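Local coordinates for protein - conserved hypothetical (Bacillus anthracis, PDB 4LES) that is of unknown function but has a mainly antiparallel β fold, with a short helix packed against its four-stranded sheet, at residues Arg93-Val96 with Gly102-Lys105; Phe112-Ala117 with Ser153-Glu158. One frame throughout, in Å; residues are numbered along the deposited sequence.

Contacts 1 and 2 lie about 10 Å apart, centre to centre, and follow one another in the chain. Contact 1 is a surface contact, about 16 Å from the centre of the chain, where strand 83-96 ends and pairs with the short strand 102-104; two backbone hydrogen bonds and a cation-pi pair hold it. Contact 2 is buried, about 7 Å from that centre, and sets helix 149-158 against strand 110-121 through one tyrosine, with side chains alone doing the touching. Strands 83-96 and 110-121 are neighbours in one sheet, and the salt bridge from Arg93 NH1 to Glu158 OE2 ties the two contacts directly together.

Contact 1. Residues Arg93-Val96 with Gly102-Lys105; sequences RDKV and GFQK
Phe103 and Gln104 fold back against Lys95 and Val96 in an antiparallel β-hairpin, with five residues between the segments; the touching parts run 145° apart. After Gly102, Phe103 offers one ring face to the lysine: Lys95 NZ lies 4.1 Å from the centroid of the Phe103 ring and 13° from its normal, which meets the geometry of a cation-pi pair. The ammonium sits somewhat toward the rim, while Lys95 CD comes to 3.9 Å from Phe103 CD1, so the aliphatic stem of the lysine also packs on the ring. The reach depends on Lys95 being fully extended beyond CG. At the ring's edge lies Val96 O, which also receives a CA-H...O contact from Phe103.

Gln104 supplies the register. It forms a hydrogen-bonded antiparallel pair with Val96: Gln104 N donates to Val96 O at 2.8 Å, almost straight at 172°, and Val96 N returns a bond of 3.0 Å to Gln104 O, which receives it in the carbonyl plane. The two side chains lie on the same face of the pair, Val96 CG2 meeting Gln104 CB at 4.0 Å, and helix 149-158 covers that face through Tyr155, Glu158 and Trp150. The peptide joining Lys95 to Val96 is gripped at both ends, because Arg93 NE donates to Lys95 O over 2.9 Å, with that oxygen lying in the guanidinium plane. Arg93 in turn forms a salt bridge to Glu158 on that helix.

Lys105 follows the paired residue, its backbone still close to Lys95 but with no hydrogen bond of its own to 93-96. Its NZ keeps 5.8 Å from Lys95 NZ, a separation between like charges, and contact with the first segment is made nearer the backbone, where Lys105 CG rests 3.9 Å from Asp94 O.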
loop_
_atom_site.group_PDB
_atom_site.type_symbol
_atom_site.label_atom_id
_atom_site.label_comp_id
_atom_site.label_asym_id
_atom_site.label_seq_id
_atom_site.Cartn_x
_atom_site.Cartn_y
_atom_site.Cartn_z
ATOM N N ARG A 93 -11.387 2.726 2.775
ATOM C CA ARG A 93 -12.315 1.976 3.628
ATOM C C ARG A 93 -12.451 2.449 5.060
ATOM O O ARG A 93 -11.625 3.181 5.569
ATOM C CB ARG A 93 -11.983 0.478 3.593
ATOM C CG ARG A 93 -10.544 0.111 3.857
ATOM C CD ARG A 93 -10.227 -1.270 3.297
ATOM N NE ARG A 93 -10.690 -2.339 4.157
ATOM C CZ ARG A 93 -10.952 -3.584 3.770
ATOM N NH1 ARG A 93 -11.364 -4.461 4.668
ATOM N NH2 ARG A 93 -10.845 -3.960 2.508
ATOM N N ASP A 94 -13.534 1.999 5.679
ATOM C CA ASP A 94 -13.914 2.341 7.068
ATOM C C ASP A 94 -13.228 1.517 8.162
ATOM O O ASP A 94 -13.303 1.868 9.326
ATOM C CB ASP A 94 -15.427 2.150 7.232
ATOM C CG ASP A 94 -15.879 0.697 6.939
ATOM O OD1 ASP A 94 -15.182 -0.040 6.191
ATOM O OD2 ASP A 94 -16.947 0.294 7.441
ATOM N N LYS A 95 -12.590 0.409 7.804
ATOM C CA LYS A 95 -11.936 -0.428 8.801
ATOM C C LYS A 95 -11.026 -1.489 8.184
ATOM O O LYS A 95 -11.082 -1.758 6.969
ATOM C CB LYS A 95 -12.984 -1.128 9.677
ATOM C CG LYS A 95 -13.846 -2.108 8.902
ATOM C CD LYS A 95 -14.864 -2.834 9.768
ATOM C CE LYS A 95 -15.639 -3.820 8.904
ATOM N NZ LYS A 95 -16.630 -4.614 9.674
ATOM N N VAL A 96 -10.174 -2.069 9.037
ATOM C CA VAL A 96 -9.267 -3.163 8.659
ATOM C C VAL A 96 -9.280 -4.188 9.789
ATOM O O VAL A 96 -9.605 -3.847 10.926
ATOM C CB VAL A 96 -7.800 -2.697 8.378
ATOM C CG1 VAL A 96 -7.734 -1.807 7.146
ATOM C CG2 VAL A 96 -7.184 -2.013 9.596
ATOM N N GLY A 102 -10.135 -9.051 15.979
ATOM C CA GLY A 102 -10.650 -7.681 16.203
ATOM C C GLY A 102 -10.459 -6.737 14.994
ATOM O O GLY A 102 -9.553 -6.927 14.172
ATOM N N PHE A 103 -11.320 -5.722 14.885
ATOM C CA PHE A 103 -11.272 -4.736 13.788
ATOM C C PHE A 103 -10.714 -3.396 14.261
ATOM O O PHE A 103 -10.912 -3.029 15.407
ATOM C CB PHE A 103 -12.684 -4.467 13.243
ATOM C CG PHE A 103 -13.307 -5.634 12.532
ATOM C CD1 PHE A 103 -12.955 -5.932 11.224
ATOM C CD2 PHE A 103 -14.264 -6.417 13.156
ATOM C CE1 PHE A 103 -13.538 -7.000 10.559
ATOM C CE2 PHE A 103 -14.846 -7.484 12.498
ATOM C CZ PHE A 103 -14.482 -7.779 11.200
ATOM N N GLN A 104 -10.002 -2.677 13.392
ATOM C CA GLN A 104 -9.547 -1.313 13.706
ATOM C C GLN A 104 -10.353 -0.340 12.854
ATOM O O GLN A 104 -10.603 -0.610 11.675
ATOM C CB GLN A 104 -8.094 -1.083 13.358
ATOM C CG GLN A 104 -7.100 -1.992 14.013
ATOM C CD GLN A 104 -5.692 -1.572 13.667
ATOM O OE1 GLN A 104 -5.441 -0.410 13.342
ATOM N NE2 GLN A 104 -4.763 -2.507 13.738
ATOM N N LYS A 105 -10.723 0.793 13.446
ATOM C CA LYS A 105 -11.477 1.850 12.771
ATOM C C LYS A 105 -10.694 3.147 12.834
ATOM O O LYS A 105 -10.034 3.402 13.831
ATOM C CB LYS A 105 -12.820 2.105 13.466
ATOM C CG LYS A 105 -13.970 1.162 13.139
ATOM C CD LYS A 105 -15.266 1.722 13.741
ATOM C CE LYS A 105 -16.528 1.072 13.187
ATOM N NZ LYS A 105 -16.644 -0.362 13.558
#

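Contact 2. Residues Phe112-Ala117 with Ser153-Glu158; sequences FIVVEA and SSYDVE
The backbones of Val114 and Tyr155 stand 8.5 Å apart at their CA atoms, and side chains fill that distance where helix 149-158 packs on strand 110-121. Both CB atoms point across the gap. Tyr155 spans it with CG anti to the backbone N (chi1 -177°), which directs the ring from the helix toward the strand.

One branch of Val114 bears on a face of that ring. Val114 CG1 is 3.8 Å from the centroid of the Tyr155 ring and 18° off its normal, a CH-pi contact displaced toward the rim, with Tyr155 CE2 at 3.7 Å from the same methyl. The other branch, Val114 CG2, sits on the same face, above the CD1-CE1 edge, 4.1 Å from Tyr155 CE1.

Glu116, two residues along the strand and therefore on the same side of it, extends beyond CG to meet the phenol. Tyr155 OH donates to Glu116 OE2 at 2.5 Å, a very short bond whose exact length should be read with caution at 2.2 Å resolution. OE2 lies at the ring's edge and in its plane, whereas the carboxylate itself is turned 56° from the ring. The second oxygen, Glu116 OE1, forms a salt bridge with Arg89 of the adjacent strand 83-96, and the Arg89 side chain also touches Tyr155.

Each carboxylate oxygen thus has its own partner, which would hold the group's rotation in a buried setting. The salt bridge to Arg89 would favour the ionised carboxylate.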
loop_
_atom_site.group_PDB
_atom_site.type_symbol
_atom_site.label_atom_id
_atom_site.label_comp_id
_atom_site.label_asym_id
_atom_site.label_seq_id
_atom_site.Cartn_x
_atom_site.Cartn_y
_atom_site.Cartn_z
ATOM N N PHE A 112 -9.236 4.761 6.137
ATOM C CA PHE A 112 -8.014 4.047 5.863
ATOM C C PHE A 112 -7.848 4.056 4.356
ATOM O O PHE A 112 -8.811 3.777 3.629
ATOM C CB PHE A 112 -8.082 2.594 6.323
ATOM C CG PHE A 112 -8.001 2.416 7.802
ATOM C CD1 PHE A 112 -6.848 2.772 8.487
ATOM C CD2 PHE A 112 -9.044 1.847 8.504
ATOM C CE1 PHE A 112 -6.756 2.596 9.851
ATOM C CE2 PHE A 112 -8.966 1.676 9.876
ATOM C CZ PHE A 112 -7.821 2.049 10.549
ATOM N N ILE A 113 -6.664 4.417 3.879
ATOM C CA ILE A 113 -6.375 4.326 2.445
ATOM C C ILE A 113 -5.351 3.226 2.363
ATOM O O ILE A 113 -4.294 3.322 3.001
ATOM C CB ILE A 113 -5.798 5.620 1.856
ATOM C CG1 ILE A 113 -6.796 6.774 2.051
ATOM C CG2 ILE A 113 -5.504 5.446 0.365
ATOM C CD1 ILE A 113 -8.162 6.521 1.415
ATOM N N VAL A 114 -5.692 2.153 1.656
ATOM C CA VAL A 114 -4.798 1.009 1.513
ATOM C C VAL A 114 -4.210 0.993 0.114
ATOM O O VAL A 114 -4.941 1.056 -0.856
ATOM C CB VAL A 114 -5.558 -0.320 1.684
ATOM C CG1 VAL A 114 -4.610 -1.514 1.538
ATOM C CG2 VAL A 114 -6.265 -0.364 3.026
ATOM N N VAL A 115 -2.892 0.965 0.008
ATOM C CA VAL A 115 -2.215 0.826 -1.292
ATOM C C VAL A 115 -1.675 -0.617 -1.336
ATOM O O VAL A 115 -0.772 -0.977 -0.577
ATOM C CB VAL A 115 -1.056 1.840 -1.446
ATOM C CG1 VAL A 115 -0.324 1.639 -2.751
ATOM C CG2 VAL A 115 -1.557 3.281 -1.350
ATOM N N GLU A 116 -2.241 -1.447 -2.192
ATOM C CA GLU A 116 -1.771 -2.827 -2.370
ATOM C C GLU A 116 -0.659 -2.852 -3.419
ATOM O O GLU A 116 -0.857 -2.461 -4.558
ATOM C CB GLU A 116 -2.904 -3.729 -2.835
ATOM C CG GLU A 116 -3.945 -3.985 -1.767
ATOM C CD GLU A 116 -5.009 -4.966 -2.224
ATOM O OE1 GLU A 116 -5.188 -5.139 -3.459
ATOM O OE2 GLU A 116 -5.678 -5.552 -1.344
ATOM N N ALA A 117 0.495 -3.341 -3.026
ATOM C CA ALA A 117 1.648 -3.377 -3.893
ATOM C C ALA A 117 2.482 -4.595 -3.616
ATOM O O ALA A 117 2.349 -5.240 -2.574
ATOM C CB ALA A 117 2.495 -2.135 -3.645
ATOM N N SER A 153 -0.569 -4.160 9.379
ATOM C CA SER A 153 -0.443 -5.505 9.905
ATOM C C SER A 153 -1.820 -6.172 10.019
ATOM O O SER A 153 -1.967 -7.348 9.692
ATOM C CB SER A 153 0.264 -5.483 11.260
ATOM O OG SER A 153 0.353 -6.790 11.789
ATOM N N SER A 154 -2.820 -5.414 10.476
ATOM C CA SER A 154 -4.187 -5.932 10.614
ATOM C C SER A 154 -4.751 -6.259 9.253
ATOM O O SER A 154 -5.426 -7.277 9.083
ATOM C CB SER A 154 -5.090 -4.906 11.273
ATOM O OG SER A 154 -4.479 -4.430 12.448
ATOM N N TYR A 155 -4.477 -5.386 8.287
ATOM C CA TYR A 155 -4.950 -5.592 6.918
ATOM C C TYR A 155 -4.282 -6.809 6.314
ATOM O O TYR A 155 -4.908 -7.540 5.558
ATOM C CB TYR A 155 -4.693 -4.375 6.047
ATOM C CG TYR A 155 -5.228 -4.531 4.650
ATOM C CD1 TYR A 155 -6.563 -4.290 4.375
ATOM C CD2 TYR A 155 -4.409 -4.947 3.615
ATOM C CE1 TYR A 155 -7.063 -4.428 3.093
ATOM C CE2 TYR A 155 -4.898 -5.102 2.335
ATOM C CZ TYR A 155 -6.234 -4.839 2.079
ATOM O OH TYR A 155 -6.730 -4.984 0.816
ATOM N N ASP A 156 -3.015 -7.031 6.657
ATOM C CA ASP A 156 -2.283 -8.196 6.145
ATOM C C ASP A 156 -2.858 -9.508 6.689
ATOM O O ASP A 156 -3.013 -10.464 5.927
ATOM C CB ASP A 156 -0.790 -8.081 6.434
ATOM C CG ASP A 156 -0.112 -6.977 5.610
ATOM O OD1 ASP A 156 -0.670 -6.531 4.577
ATOM O OD2 ASP A 156 0.997 -6.559 5.995
ATOM N N VAL A 157 -3.167 -9.554 7.988
ATOM C CA VAL A 157 -3.808 -10.737 8.583
ATOM C C VAL A 157 -5.217 -10.873 7.979
ATOM O O VAL A 157 -5.647 -11.966 7.618
ATOM C CB VAL A 157 -3.890 -10.668 10.129
ATOM C CG1 VAL A 157 -4.678 -11.857 10.681
ATOM C CG2 VAL A 157 -2.489 -10.639 10.730
ATOM N N GLU A 158 -5.920 -9.756 7.856
ATOM C CA GLU A 158 -7.225 -9.757 7.232
ATOM C C GLU A 158 -7.184 -10.493 5.880
ATOM O O GLU A 158 -8.103 -11.239 5.548
ATOM C CB GLU A 158 -7.709 -8.328 7.035
ATOM C CG GLU A 158 -9.034 -8.239 6.303
ATOM C CD GLU A 158 -9.467 -6.822 6.053
ATOM O OE1 GLU A 158 -8.899 -5.894 6.658
ATOM O OE2 GLU A 158 -10.384 -6.647 5.240
#